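Local coordinates for protein Alp7A (PDB 5EC0) that probably forms nucleotide-dependent actin-like filaments that segregate plasmid DNA in Bacillus subtilis, at residues L88-K91 / V92-H95; F140-M143 / Q144-M147; F259-V262 / R263-E266; K306-Q309 / A310-F314; Y346-D349 / I350-N354. One frame throughout, in Å; residues are numbered along the deposited sequence.

Interaction 1: residues L88-K91 / V92-H95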
loop_
_atom_site.group_PDB
_atom_site.type_symbol
_atom_site.label_atom_id
_atom_site.label_comp_id
_atom_site.label_asym_id
_atom_site.label_seq_id
_atom_site.Cartn_x
_atom_site.Cartn_y
_atom_site.Cartn_z
ATOM N N LEU A 88 3.068 9.461 -10.478
ATOM C CA LEU A 88 4.027 8.657 -9.720
ATOM C C LEU A 88 5.208 9.511 -9.268
ATOM O O LEU A 88 6.135 9.748 -10.038
ATOM C CB LEU A 88 4.529 7.477 -10.562
ATOM C CG LEU A 88 3.559 6.396 -11.055
ATOM C CD1 LEU A 88 4.206 5.571 -12.182
ATOM C CD2 LEU A 88 3.096 5.497 -9.906
ATOM N N HIS A 89 5.182 9.969 -8.022
ATOM C CA HIS A 89 6.246 10.837 -7.528
ATOM C C HIS A 89 7.442 10.035 -6.995
ATOM O O HIS A 89 7.286 8.912 -6.504
ATOM C CB HIS A 89 5.710 11.783 -6.444
ATOM C CG HIS A 89 5.117 11.081 -5.262
ATOM N ND1 HIS A 89 3.869 10.498 -5.290
ATOM C CD2 HIS A 89 5.603 10.869 -4.014
ATOM C CE1 HIS A 89 3.610 9.959 -4.111
ATOM N NE2 HIS A 89 4.646 10.169 -3.319
ATOM N N ASN A 90 8.633 10.617 -7.115
ATOM C CA ASN A 90 9.846 10.021 -6.569
ATOM C C ASN A 90 9.725 9.951 -5.048
ATOM O O ASN A 90 9.759 10.974 -4.361
ATOM C CB ASN A 90 11.080 10.827 -7.000
ATOM C CG ASN A 90 12.389 10.153 -6.618
ATOM O OD1 ASN A 90 12.501 9.536 -5.557
ATOM N ND2 ASN A 90 13.392 10.277 -7.483
ATOM N N LYS A 91 9.578 8.737 -4.527
ATOM C CA LYS A 91 9.243 8.546 -3.123
ATOM C C LYS A 91 10.333 9.066 -2.186
ATOM O O LYS A 91 10.058 9.399 -1.025
ATOM C CB LYS A 91 8.980 7.064 -2.843
ATOM C CG LYS A 91 7.865 6.451 -3.689
ATOM C CD LYS A 91 6.491 6.881 -3.192
ATOM C CE LYS A 91 5.377 6.137 -3.917
ATOM N NZ LYS A 91 4.044 6.727 -3.604
ATOM N N VAL A 92 11.564 9.143 -2.698
ATOM C CA VAL A 92 12.710 9.532 -1.884
ATOM C C VAL A 92 12.848 11.047 -1.774
ATOM O O VAL A 92 13.016 11.578 -0.681
ATOM C CB VAL A 92 14.024 8.947 -2.443
ATOM C CG1 VAL A 92 15.211 9.399 -1.603
ATOM C CG2 VAL A 92 13.954 7.433 -2.484
ATOM N N GLU A 93 12.765 11.742 -2.904
ATOM C CA GLU A 93 13.042 13.177 -2.922
ATOM C C GLU A 93 11.796 14.052 -2.712
ATOM O O GLU A 93 11.908 15.242 -2.428
ATOM C CB GLU A 93 13.740 13.530 -4.231
ATOM C CG GLU A 93 15.091 12.834 -4.365
ATOM C CD GLU A 93 15.681 12.971 -5.748
ATOM O OE1 GLU A 93 14.895 13.159 -6.699
ATOM O OE2 GLU A 93 16.926 12.902 -5.887
ATOM N N SER A 94 10.618 13.454 -2.833
ATOM C CA SER A 94 9.367 14.148 -2.569
ATOM C C SER A 94 9.047 14.209 -1.079
ATOM O O SER A 94 9.262 13.243 -0.354
ATOM C CB SER A 94 8.214 13.469 -3.296
ATOM O OG SER A 94 6.981 13.927 -2.790
ATOM N N HIS A 95 8.513 15.344 -0.642
ATOM C CA HIS A 95 8.159 15.557 0.756
ATOM C C HIS A 95 6.841 14.883 1.135
ATOM O O HIS A 95 6.544 14.696 2.319
ATOM C CB HIS A 95 8.065 17.055 1.038
ATOM C CG HIS A 95 7.071 17.760 0.171
ATOM N ND1 HIS A 95 7.416 18.357 -1.023
ATOM C CD2 HIS A 95 5.736 17.939 0.311
ATOM C CE1 HIS A 95 6.337 18.888 -1.574
ATOM N NE2 HIS A 95 5.305 18.645 -0.787
#
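N90 sets its CG opposite its own backbone N (chi1 -172°), and a moderate twist of the amide then brings OD1 back towards the chain at V92. OD1 accepts the backbone N-H of V92, with V92 N 3.0 Å from N90 OD1 and the donor lying in the plane of the amide carbonyl. A side-chain oxygen bonded to the amide two residues on defines an Asx turn. E93 N adds a weak bond to N90 OD1 at 3.5 Å. The main-chain oxygen is used separately: S94 N donates to N90 O at 3.0 Å, closing a turn of five residues just before helix 95-112. H89, whose chi1 of 59° tucks the imidazole between its backbone N and carbonyl carbon, places CD2 3.6 Å from S94 OG. S94 is the N-cap residue of the helix, and its hydroxyl bonds to I96 N. K91 leaves the turn in another direction; its NZ bonds to F10 O, about 7 Å from the ADP. Two oxygens of N90 thus meet three successive amides, one of them weakly, which implies that the asparagine contributes to the shape of the chain where it enters the helix.

Interaction 2: residues F140-M143 / Q144-M147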
loop_
_atom_site.group_PDB
_atom_site.type_symbol
_atom_site.label_atom_id
_atom_site.label_comp_id
_atom_site.label_asym_id
_atom_site.label_seq_id
_atom_site.Cartn_x
_atom_site.Cartn_y
_atom_site.Cartn_z
ATOM N N PHE A 140 20.117 -1.138 -5.997
ATOM C CA PHE A 140 18.910 -0.942 -5.194
ATOM C C PHE A 140 19.232 -0.457 -3.788
ATOM O O PHE A 140 18.548 0.405 -3.248
ATOM C CB PHE A 140 18.093 -2.237 -5.090
ATOM C CG PHE A 140 17.397 -2.634 -6.367
ATOM C CD1 PHE A 140 17.718 -2.031 -7.577
ATOM C CD2 PHE A 140 16.409 -3.607 -6.351
ATOM C CE1 PHE A 140 17.080 -2.400 -8.739
ATOM C CE2 PHE A 140 15.765 -3.979 -7.509
ATOM C CZ PHE A 140 16.096 -3.380 -8.706
ATOM N N SER A 141 20.287 -1.021 -3.211
ATOM C CA SER A 141 20.569 -0.886 -1.789
ATOM C C SER A 141 20.785 0.562 -1.381
ATOM O O SER A 141 20.370 0.982 -0.298
ATOM C CB SER A 141 21.797 -1.720 -1.417
ATOM O OG SER A 141 22.941 -1.272 -2.132
ATOM N N GLU A 142 21.425 1.327 -2.251
ATOM C CA GLU A 142 21.755 2.717 -1.934
ATOM C C GLU A 142 20.510 3.604 -1.947
ATOM O O GLU A 142 20.381 4.509 -1.115
ATOM C CB GLU A 142 22.806 3.259 -2.904
ATOM C CG GLU A 142 24.101 2.477 -2.858
ATOM C CD GLU A 142 24.632 2.367 -1.448
ATOM O OE1 GLU A 142 24.837 3.417 -0.804
ATOM O OE2 GLU A 142 24.815 1.225 -0.972
ATOM N N MET A 143 19.594 3.358 -2.875
ATOM C CA MET A 143 18.331 4.091 -2.874
ATOM C C MET A 143 17.529 3.716 -1.627
ATOM O O MET A 143 16.944 4.581 -0.970
ATOM C CB MET A 143 17.509 3.816 -4.142
ATOM C CG MET A 143 16.384 4.855 -4.365
ATOM S SD MET A 143 15.409 4.681 -5.884
ATOM C CE MET A 143 16.630 5.017 -7.163
ATOM N N GLN A 144 17.515 2.430 -1.288
ATOM C CA GLN A 144 16.777 1.983 -0.095
ATOM C C GLN A 144 17.375 2.613 1.179
ATOM O O GLN A 144 16.643 2.989 2.092
ATOM C CB GLN A 144 16.782 0.451 0.027
ATOM C CG GLN A 144 16.188 -0.324 -1.153
ATOM C CD GLN A 144 16.467 -1.837 -1.073
ATOM O OE1 GLN A 144 17.103 -2.405 -1.959
ATOM N NE2 GLN A 144 15.988 -2.487 -0.007
ATOM N N LYS A 145 18.704 2.722 1.232
ATOM C CA LYS A 145 19.377 3.400 2.343
ATOM C C LYS A 145 18.999 4.893 2.452
ATOM O O LYS A 145 18.758 5.396 3.546
ATOM C CB LYS A 145 20.909 3.263 2.222
ATOM C CG LYS A 145 21.465 1.934 2.739
ATOM C CD LYS A 145 22.970 2.001 2.935
ATOM C CE LYS A 145 23.707 0.975 2.080
ATOM N NZ LYS A 145 25.197 1.109 2.194
ATOM N N ARG A 146 18.959 5.601 1.328
ATOM C CA ARG A 146 18.545 6.998 1.358
ATOM C C ARG A 146 17.078 7.111 1.790
ATOM O O ARG A 146 16.707 8.027 2.529
ATOM C CB ARG A 146 18.774 7.675 -0.002
ATOM C CG ARG A 146 20.260 7.884 -0.352
ATOM C CD ARG A 146 20.474 8.777 -1.585
ATOM N NE ARG A 146 20.162 8.078 -2.831
ATOM C CZ ARG A 146 21.033 7.339 -3.516
ATOM N NH1 ARG A 146 22.284 7.192 -3.083
ATOM N NH2 ARG A 146 20.646 6.740 -4.633
ATOM N N MET A 147 16.241 6.179 1.349
ATOM C CA MET A 147 14.827 6.230 1.749
ATOM C C MET A 147 14.698 6.086 3.265
ATOM O O MET A 147 14.001 6.874 3.916
ATOM C CB MET A 147 14.007 5.147 1.051
ATOM C CG MET A 147 12.504 5.207 1.370
ATOM S SD MET A 147 11.748 6.798 0.938
ATOM C CE MET A 147 10.001 6.355 1.078
#
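E142 OE2 is shared by two donors, one on either side of it in sequence: K145 NZ lies 3.2 Å from E142 OE2 in a salt bridge whose hydrogen bond is weak, and S141 OG lies 3.3 Å from E142 OE2 in a bond that is weak as well. The glutamate folds at chi2 (-53°), which lays its carboxylate alongside the end of K145, the two side chains pointing the same way. Next to this pair, the guanidinium of R146 folds back over the main chain, so that E142 O sits 3.7 Å above its plane, over the centre of one face. All of this decorates an amphipathic alpha-helix, 140-149, whose regular turns are marked by bonds from residue i+4 to residue i, such as K145 N to S141 O at 2.9 Å. On another side of the helix, Q144 extends beyond CG until its OE1 is 3.3 Å from F140 CB, while its NE2 bonds to C177 O on strand 166-179. The ring of F140 meets F236 in an edge-to-face arrangement. The buried side chain of M147 packs on T127 and L129 of strand 119-129 and on C177, with its CB 3.6 Å from M143 O.

Interaction 3: residues F259-V262 / R263-E266. With ADP (adenosine-5'-diphosphate), chain D.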
loop_
_atom_site.group_PDB
_atom_site.type_symbol
_atom_site.label_atom_id
_atom_site.label_comp_id
_atom_site.label_asym_id
_atom_site.label_seq_id
_atom_site.Cartn_x
_atom_site.Cartn_y
_atom_site.Cartn_z
ATOM N N PHE A 259 -20.966 8.110 -12.916
ATOM C CA PHE A 259 -19.732 8.516 -12.241
ATOM C C PHE A 259 -19.113 9.762 -12.884
ATOM O O PHE A 259 -18.944 9.830 -14.105
ATOM C CB PHE A 259 -18.731 7.359 -12.243
ATOM C CG PHE A 259 -19.293 6.084 -11.679
ATOM C CD1 PHE A 259 -19.351 5.883 -10.307
ATOM C CD2 PHE A 259 -19.787 5.103 -12.517
ATOM C CE1 PHE A 259 -19.882 4.715 -9.785
ATOM C CE2 PHE A 259 -20.320 3.932 -12.001
ATOM C CZ PHE A 259 -20.372 3.740 -10.636
ATOM N N ASP A 260 -18.794 10.754 -12.052
ATOM C CA ASP A 260 -18.192 11.999 -12.534
ATOM C C ASP A 260 -16.685 11.960 -12.379
ATOM O O ASP A 260 -15.975 12.847 -12.849
ATOM C CB ASP A 260 -18.762 13.208 -11.788
ATOM C CG ASP A 260 -20.242 13.356 -11.989
ATOM O OD1 ASP A 260 -20.751 12.801 -12.984
ATOM O OD2 ASP A 260 -20.896 14.026 -11.160
ATOM N N SER A 261 -16.192 10.929 -11.712
ATOM C CA SER A 261 -14.760 10.802 -11.525
ATOM C C SER A 261 -14.377 9.337 -11.495
ATOM O O SER A 261 -15.193 8.481 -11.162
ATOM C CB SER A 261 -14.316 11.497 -10.235
ATOM O OG SER A 261 -14.435 10.630 -9.123
ATOM N N VAL A 262 -13.129 9.050 -11.835
ATOM C CA VAL A 262 -12.666 7.680 -11.839
ATOM C C VAL A 262 -12.579 7.151 -10.406
ATOM O O VAL A 262 -12.699 5.949 -10.166
ATOM C CB VAL A 262 -11.303 7.551 -12.554
ATOM C CG1 VAL A 262 -10.169 7.993 -11.654
ATOM C CG2 VAL A 262 -11.094 6.133 -13.005
ATOM N N ARG A 263 -12.398 8.058 -9.454
ATOM C CA ARG A 263 -12.263 7.671 -8.058
ATOM C C ARG A 263 -13.580 7.095 -7.547
ATOM O O ARG A 263 -13.591 6.105 -6.820
ATOM C CB ARG A 263 -11.825 8.868 -7.218
ATOM C CG ARG A 263 -11.651 8.581 -5.740
ATOM C CD ARG A 263 -11.536 9.884 -4.956
ATOM N NE ARG A 263 -11.244 9.656 -3.543
ATOM C CZ ARG A 263 -10.016 9.565 -3.041
ATOM N NH1 ARG A 263 -8.961 9.676 -3.841
ATOM N NH2 ARG A 263 -9.841 9.360 -1.741
ATOM N N GLU A 264 -14.687 7.717 -7.942
ATOM C CA GLU A 264 -16.022 7.188 -7.658
ATOM C C GLU A 264 -16.219 5.773 -8.230
ATOM O O GLU A 264 -16.721 4.873 -7.554
ATOM C CB GLU A 264 -17.100 8.118 -8.233
ATOM C CG GLU A 264 -17.368 9.382 -7.425
ATOM C CD GLU A 264 -18.253 10.375 -8.179
ATOM O OE1 GLU A 264 -19.162 9.936 -8.923
ATOM O OE2 GLU A 264 -18.039 11.597 -8.027
ATOM N N LEU A 265 -15.843 5.581 -9.484
ATOM C CA LEU A 265 -16.057 4.286 -10.129
ATOM C C LEU A 265 -15.184 3.226 -9.461
ATOM O O LEU A 265 -15.626 2.112 -9.180
ATOM C CB LEU A 265 -15.759 4.382 -11.620
ATOM C CG LEU A 265 -15.714 3.075 -12.410
ATOM C CD1 LEU A 265 -17.097 2.434 -12.454
ATOM C CD2 LEU A 265 -15.186 3.353 -13.807
ATOM N N GLU A 266 -13.945 3.610 -9.189
ATOM C CA GLU A 266 -13.006 2.783 -8.440
ATOM C C GLU A 266 -13.561 2.366 -7.074
ATOM O O GLU A 266 -13.458 1.207 -6.698
ATOM C CB GLU A 266 -11.690 3.541 -8.278
ATOM C CG GLU A 266 -10.612 2.841 -7.467
ATOM C CD GLU A 266 -9.458 3.779 -7.160
ATOM O OE1 GLU A 266 -9.720 4.967 -6.858
ATOM O OE2 GLU A 266 -8.294 3.337 -7.237
HETATM P PB ADP D . -1.577 1.484 -5.885
HETATM O O1B ADP D . -0.778 1.682 -4.602
HETATM O O2B ADP D . -0.792 1.583 -7.183
HETATM O O3B ADP D . -2.880 2.242 -5.978
HETATM P PA ADP D . -2.874 -0.767 -4.606
HETATM O O1A ADP D . -3.014 0.159 -3.419
HETATM O O2A ADP D . -2.370 -2.186 -4.410
HETATM O O3A ADP D . -2.032 -0.069 -5.804
HETATM O "O5'" ADP D . -4.284 -0.863 -5.350
HETATM C "C5'" ADP D . -5.257 0.171 -5.282
HETATM C "C4'" ADP D . -6.527 -0.483 -5.785
HETATM O "O4'" ADP D . -7.017 -1.342 -4.760
HETATM C "C3'" ADP D . -7.660 0.479 -6.082
HETATM O "O3'" ADP D . -7.722 0.762 -7.480
HETATM C "C2'" ADP D . -8.909 -0.267 -5.656
HETATM O "O2'" ADP D . -9.630 -0.624 -6.835
HETATM C "C1'" ADP D . -8.411 -1.529 -4.960
HETATM N N9 ADP D . -9.049 -1.801 -3.652
HETATM C C8 ADP D . -9.525 -3.016 -3.309
HETATM N N7 ADP D . -10.050 -3.001 -2.063
HETATM C C5 ADP D . -9.896 -1.756 -1.586
HETATM C C6 ADP D . -10.248 -1.096 -0.314
HETATM N N6 ADP D . -10.865 -1.810 0.667
HETATM N N1 ADP D . -9.928 0.210 -0.181
HETATM C C2 ADP D . -9.323 0.891 -1.181
HETATM N N3 ADP D . -8.967 0.359 -2.378
HETATM C C4 ADP D . -9.235 -0.955 -2.633
#
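The carboxylate of E264 reaches back past the helix start to the amide of D260: D260 N donates to E264 OE1 at 3.3 Å, in a straight bond (167° at the hydrogen) that meets the oxygen from above the carboxylate plane. Together with the N-cap S261, this forms the start of helix 262-272, which borders the nucleotide cleft of the actin-like fold. S261 OG accepts from E264 N at 3.2 Å. The pattern is close to a capping box, but the glutamate takes the amide one residue before the cap. The carboxylates of D260 and E264 lie near each other without touching, which may raise the affinity of either for a proton; R280 makes a long, weak ion pair with E264 OE1. F259 and L265 cross at about a right angle. L265 CD1 lies over one face of the F259 ring, displaced towards its rim and 3.9 Å from the centroid, in a CH-pi contact. One turn on, E266 N donates to V262 O at 2.8 Å. The E266 side chain, with CG opposite its backbone N (chi1 178°) and extended beyond it, leads to the ribose, where ADP O3' donates to E266 OE2 at 2.6 Å.

Interaction 4: residues K306-Q309 / A310-F314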
loop_
_atom_site.group_PDB
_atom_site.type_symbol
_atom_site.label_atom_id
_atom_site.label_comp_id
_atom_site.label_asym_id
_atom_site.label_seq_id
_atom_site.Cartn_x
_atom_site.Cartn_y
_atom_site.Cartn_z
ATOM N N LYS A 306 -3.629 -8.539 -18.167
ATOM C CA LYS A 306 -2.705 -8.818 -17.064
ATOM C C LYS A 306 -2.116 -10.229 -17.144
ATOM O O LYS A 306 -0.903 -10.408 -17.013
ATOM C CB LYS A 306 -3.387 -8.619 -15.702
ATOM C CG LYS A 306 -3.922 -7.219 -15.409
ATOM C CD LYS A 306 -2.845 -6.132 -15.419
ATOM C CE LYS A 306 -2.754 -5.442 -16.773
ATOM N NZ LYS A 306 -1.663 -4.437 -16.813
ATOM N N ILE A 307 -2.964 -11.228 -17.370
ATOM C CA ILE A 307 -2.491 -12.603 -17.419
ATOM C C ILE A 307 -1.442 -12.743 -18.514
ATOM O O ILE A 307 -0.404 -13.366 -18.306
ATOM C CB ILE A 307 -3.635 -13.608 -17.664
ATOM C CG1 ILE A 307 -4.641 -13.562 -16.522
ATOM C CG2 ILE A 307 -3.089 -15.027 -17.773
ATOM C CD1 ILE A 307 -4.013 -13.770 -15.150
ATOM N N ALA A 308 -1.708 -12.131 -19.666
ATOM C CA ALA A 308 -0.804 -12.200 -20.813
ATOM C C ALA A 308 0.513 -11.482 -20.534
ATOM O O ALA A 308 1.569 -11.948 -20.952
ATOM C CB ALA A 308 -1.472 -11.615 -22.061
ATOM N N GLN A 309 0.449 -10.351 -19.833
ATOM C CA GLN A 309 1.657 -9.635 -19.441
ATOM C C GLN A 309 2.531 -10.507 -18.540
ATOM O O GLN A 309 3.730 -10.640 -18.767
ATOM C CB GLN A 309 1.316 -8.330 -18.713
ATOM C CG GLN A 309 1.117 -7.107 -19.598
ATOM C CD GLN A 309 0.758 -5.853 -18.784
ATOM O OE1 GLN A 309 0.750 -5.871 -17.541
ATOM N NE2 GLN A 309 0.460 -4.762 -19.485
ATOM N N ALA A 310 1.917 -11.103 -17.521
ATOM C CA ALA A 310 2.640 -11.906 -16.545
ATOM C C ALA A 310 3.269 -13.118 -17.204
ATOM O O ALA A 310 4.424 -13.465 -16.936
ATOM C CB ALA A 310 1.714 -12.342 -15.422
ATOM N N GLU A 311 2.494 -13.760 -18.069
ATOM C CA GLU A 311 2.962 -14.910 -18.824
ATOM C C GLU A 311 4.190 -14.538 -19.661
ATOM O O GLU A 311 5.141 -15.312 -19.760
ATOM C CB GLU A 311 1.835 -15.451 -19.716
ATOM C CG GLU A 311 2.175 -16.741 -20.469
ATOM C CD GLU A 311 0.997 -17.280 -21.268
ATOM O OE1 GLU A 311 -0.159 -17.046 -20.849
ATOM O OE2 GLU A 311 1.226 -17.938 -22.307
ATOM N N ASN A 312 4.172 -13.343 -20.247
ATOM C CA ASN A 312 5.226 -12.932 -21.182
ATOM C C ASN A 312 6.400 -12.210 -20.530
ATOM O O ASN A 312 7.427 -11.982 -21.165
ATOM C CB ASN A 312 4.645 -12.029 -22.268
ATOM C CG ASN A 312 3.664 -12.750 -23.159
ATOM O OD1 ASN A 312 3.804 -13.949 -23.413
ATOM N ND2 ASN A 312 2.664 -12.021 -23.651
ATOM N N THR A 313 6.234 -11.837 -19.267
ATOM C CA THR A 313 7.250 -11.068 -18.567
ATOM C C THR A 313 8.449 -11.941 -18.268
ATOM O O THR A 313 9.589 -11.538 -18.455
ATOM C CB THR A 313 6.701 -10.478 -17.258
ATOM O OG1 THR A 313 5.863 -9.357 -17.561
ATOM C CG2 THR A 313 7.836 -10.020 -16.355
ATOM N N PHE A 314 8.177 -13.142 -17.782
ATOM C CA PHE A 314 9.230 -14.097 -17.493
ATOM C C PHE A 314 8.931 -15.339 -18.323
ATOM O O PHE A 314 8.086 -16.163 -17.950
ATOM C CB PHE A 314 9.306 -14.421 -15.991
ATOM C CG PHE A 314 9.621 -13.228 -15.117
ATOM C CD1 PHE A 314 10.853 -12.591 -15.202
ATOM C CD2 PHE A 314 8.687 -12.754 -14.200
ATOM C CE1 PHE A 314 11.143 -11.491 -14.400
ATOM C CE2 PHE A 314 8.967 -11.652 -13.387
ATOM C CZ PHE A 314 10.192 -11.023 -13.486
#
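T313 follows Q309 by one helical turn, and its CB already lies 3.3 Å from Q309 O. From there OG1 branches to the side of its own backbone N (chi1 -76°) and donates to that same carbonyl, with T313 OG1 2.8 Å from Q309 O. The hydroxyl approaches from above the carbonyl plane, 50° out of it. The other branch, CG2, turns to the next residue and rests 3.5 Å above the F314 ring plane, over its centre. Q309 O also receives two weak bonds, from T313 N and N312 N, whose bent N-H angles show the helix 292-313 losing its regular pattern at its C-terminal end. Earlier turns are regular, as in E311 N to I307 O at 2.9 Å. K306 NZ donates to Q309 OE1 at 2.9 Å, coming from above the amide plane, and the same ammonium has a salt bridge to D218. E311 pairs with R345. T313 and F314 pack on L220 and V237, which places the helix end against the sheet. The threonine hydroxyl thus gives Q309 O a short bond where the backbone donors are poorly aligned, consistent with its partly satisfying that carbonyl.

Interaction 5: residues Y346-D349 / I350-N354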
loop_
_atom_site.group_PDB
_atom_site.type_symbol
_atom_site.label_atom_id
_atom_site.label_comp_id
_atom_site.label_asym_id
_atom_site.label_seq_id
_atom_site.Cartn_x
_atom_site.Cartn_y
_atom_site.Cartn_z
ATOM N N TYR A 346 -5.858 -21.921 -19.807
ATOM C CA TYR A 346 -4.968 -23.031 -19.468
ATOM C C TYR A 346 -5.702 -24.305 -19.043
ATOM O O TYR A 346 -5.076 -25.344 -18.799
ATOM C CB TYR A 346 -4.005 -22.618 -18.350
ATOM C CG TYR A 346 -3.289 -21.296 -18.567
ATOM C CD1 TYR A 346 -2.386 -21.135 -19.615
ATOM C CD2 TYR A 346 -3.500 -20.216 -17.708
ATOM C CE1 TYR A 346 -1.722 -19.930 -19.815
ATOM C CE2 TYR A 346 -2.838 -19.011 -17.892
ATOM C CZ TYR A 346 -1.950 -18.870 -18.950
ATOM O OH TYR A 346 -1.287 -17.672 -19.142
ATOM N N GLY A 347 -7.024 -24.229 -18.939
ATOM C CA GLY A 347 -7.791 -25.341 -18.403
ATOM C C GLY A 347 -7.980 -25.214 -16.902
ATOM O O GLY A 347 -7.266 -24.458 -16.244
ATOM N N ARG A 348 -8.941 -25.955 -16.356
ATOM C CA ARG A 348 -9.302 -25.825 -14.944
ATOM C C ARG A 348 -8.188 -26.256 -13.989
ATOM O O ARG A 348 -7.920 -25.581 -12.990
ATOM C CB ARG A 348 -10.572 -26.626 -14.652
ATOM C CG ARG A 348 -11.107 -26.451 -13.239
ATOM C CD ARG A 348 -11.085 -27.778 -12.498
ATOM N NE ARG A 348 -11.560 -27.672 -11.119
ATOM C CZ ARG A 348 -11.915 -28.713 -10.366
ATOM N NH1 ARG A 348 -12.331 -28.518 -9.123
ATOM N NH2 ARG A 348 -11.862 -29.949 -10.856
ATOM N N ASP A 349 -7.542 -27.372 -14.295
ATOM C CA ASP A 349 -6.506 -27.926 -13.424
ATOM C C ASP A 349 -5.342 -26.955 -13.184
ATOM O O ASP A 349 -4.935 -26.725 -12.041
ATOM C CB ASP A 349 -5.982 -29.245 -14.002
ATOM C CG ASP A 349 -7.029 -30.344 -13.973
ATOM O OD1 ASP A 349 -7.898 -30.291 -13.081
ATOM O OD2 ASP A 349 -6.979 -31.258 -14.830
ATOM N N ILE A 350 -4.819 -26.379 -14.259
ATOM C CA ILE A 350 -3.719 -25.433 -14.145
ATOM C C ILE A 350 -4.187 -24.111 -13.521
ATOM O O ILE A 350 -3.441 -23.462 -12.782
ATOM C CB ILE A 350 -3.079 -25.177 -15.516
ATOM C CG1 ILE A 350 -2.417 -26.462 -16.013
ATOM C CG2 ILE A 350 -2.058 -24.040 -15.433
ATOM C CD1 ILE A 350 -1.843 -26.331 -17.386
ATOM N N SER A 351 -5.430 -23.729 -13.801
ATOM C CA SER A 351 -5.987 -22.517 -13.214
ATOM C C SER A 351 -5.983 -22.584 -11.688
ATOM O O SER A 351 -5.484 -21.672 -11.018
ATOM C CB SER A 351 -7.405 -22.275 -13.720
ATOM O OG SER A 351 -7.991 -21.154 -13.072
ATOM N N GLU A 352 -6.528 -23.669 -11.141
ATOM C CA GLU A 352 -6.677 -23.801 -9.694
ATOM C C GLU A 352 -5.346 -23.988 -8.951
ATOM O O GLU A 352 -5.142 -23.391 -7.895
ATOM C CB GLU A 352 -7.626 -24.963 -9.366
ATOM C CG GLU A 352 -9.074 -24.524 -9.102
ATOM C CD GLU A 352 -10.064 -25.685 -9.061
ATOM O OE1 GLU A 352 -9.705 -26.768 -8.543
ATOM O OE2 GLU A 352 -11.204 -25.512 -9.551
ATOM N N SER A 353 -4.440 -24.805 -9.484
ATOM C CA SER A 353 -3.213 -25.098 -8.748
ATOM C C SER A 353 -2.083 -24.110 -9.045
ATOM O O SER A 353 -1.197 -23.915 -8.210
ATOM C CB SER A 353 -2.741 -26.523 -9.035
ATOM O OG SER A 353 -2.470 -26.705 -10.413
ATOM N N ASN A 354 -2.115 -23.472 -10.213
ATOM C CA ASN A 354 -0.991 -22.620 -10.627
ATOM C C ASN A 354 -1.272 -21.123 -10.658
ATOM O O ASN A 354 -0.339 -20.332 -10.787
ATOM C CB ASN A 354 -0.486 -23.038 -12.009
ATOM C CG ASN A 354 0.133 -24.421 -12.011
ATOM O OD1 ASN A 354 0.125 -25.119 -10.995
ATOM N ND2 ASN A 354 0.665 -24.825 -13.157
#
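Between helices 335-346 and 348-354 the chain turns at G347, whose positive phi of 91° breaks the first helix while its carbonyl starts the second by accepting from S351 N, 3.1 Å from G347 O. Among the side chains, R348 and E352 form the charged link one turn apart. R348 NE donates to E352 OE2 at 2.7 Å, and R348 NH1 adds a weak bond to that oxygen. The oxygen lies near the guanidinium plane, at its edge, yet the arginine meets it from above the carboxylate, and the two flat groups stand almost perpendicular (87°). Both bonds go to OE2, with the planes too far from coplanar for a flat bidentate pair. D349 O holds S353 twice: S353 N at 3.2 Å and S353 OG 3.0 Å from the same D349 O, from opposite faces of its carbonyl plane. A chi1 of 60° turns the serine hydroxyl back to make the second bond. Y346 meets I350 through CB, 3.8 Å from I350 CG2, while its ring runs nearly parallel to that of H355. S351 OG bonds to T342 OG1 of helix 335-346. The R348-E352 and S353-D349 bonds each span one turn, implying that they and S351-T342 help hold this exposed helix.

Overall arrangement
Interactions 1 and 2 are neighbours, centres 13 Å apart: M147 SD lies 3.7 Å from K91 O, and V92 CG2 is 4.0 Å from M143 CG, so the turn at 88-95 packs on helix 140-149. Interactions 4 and 5, with centres 16 Å apart, meet at Y346, whose OH is 3.5 Å from I307 CG2; its approach to E311 is too short to be trusted. Interaction 3 alone bonds to ADP, while N12, G215 and G329 also bind the nucleotide. The nearest side-chain atoms of K91 in interaction 1 and K306 in interaction 4 are about 7 and 11 Å from ADP, respectively. Interaction 5 lies away from the pocket, centre 34 Å from that of interaction 3.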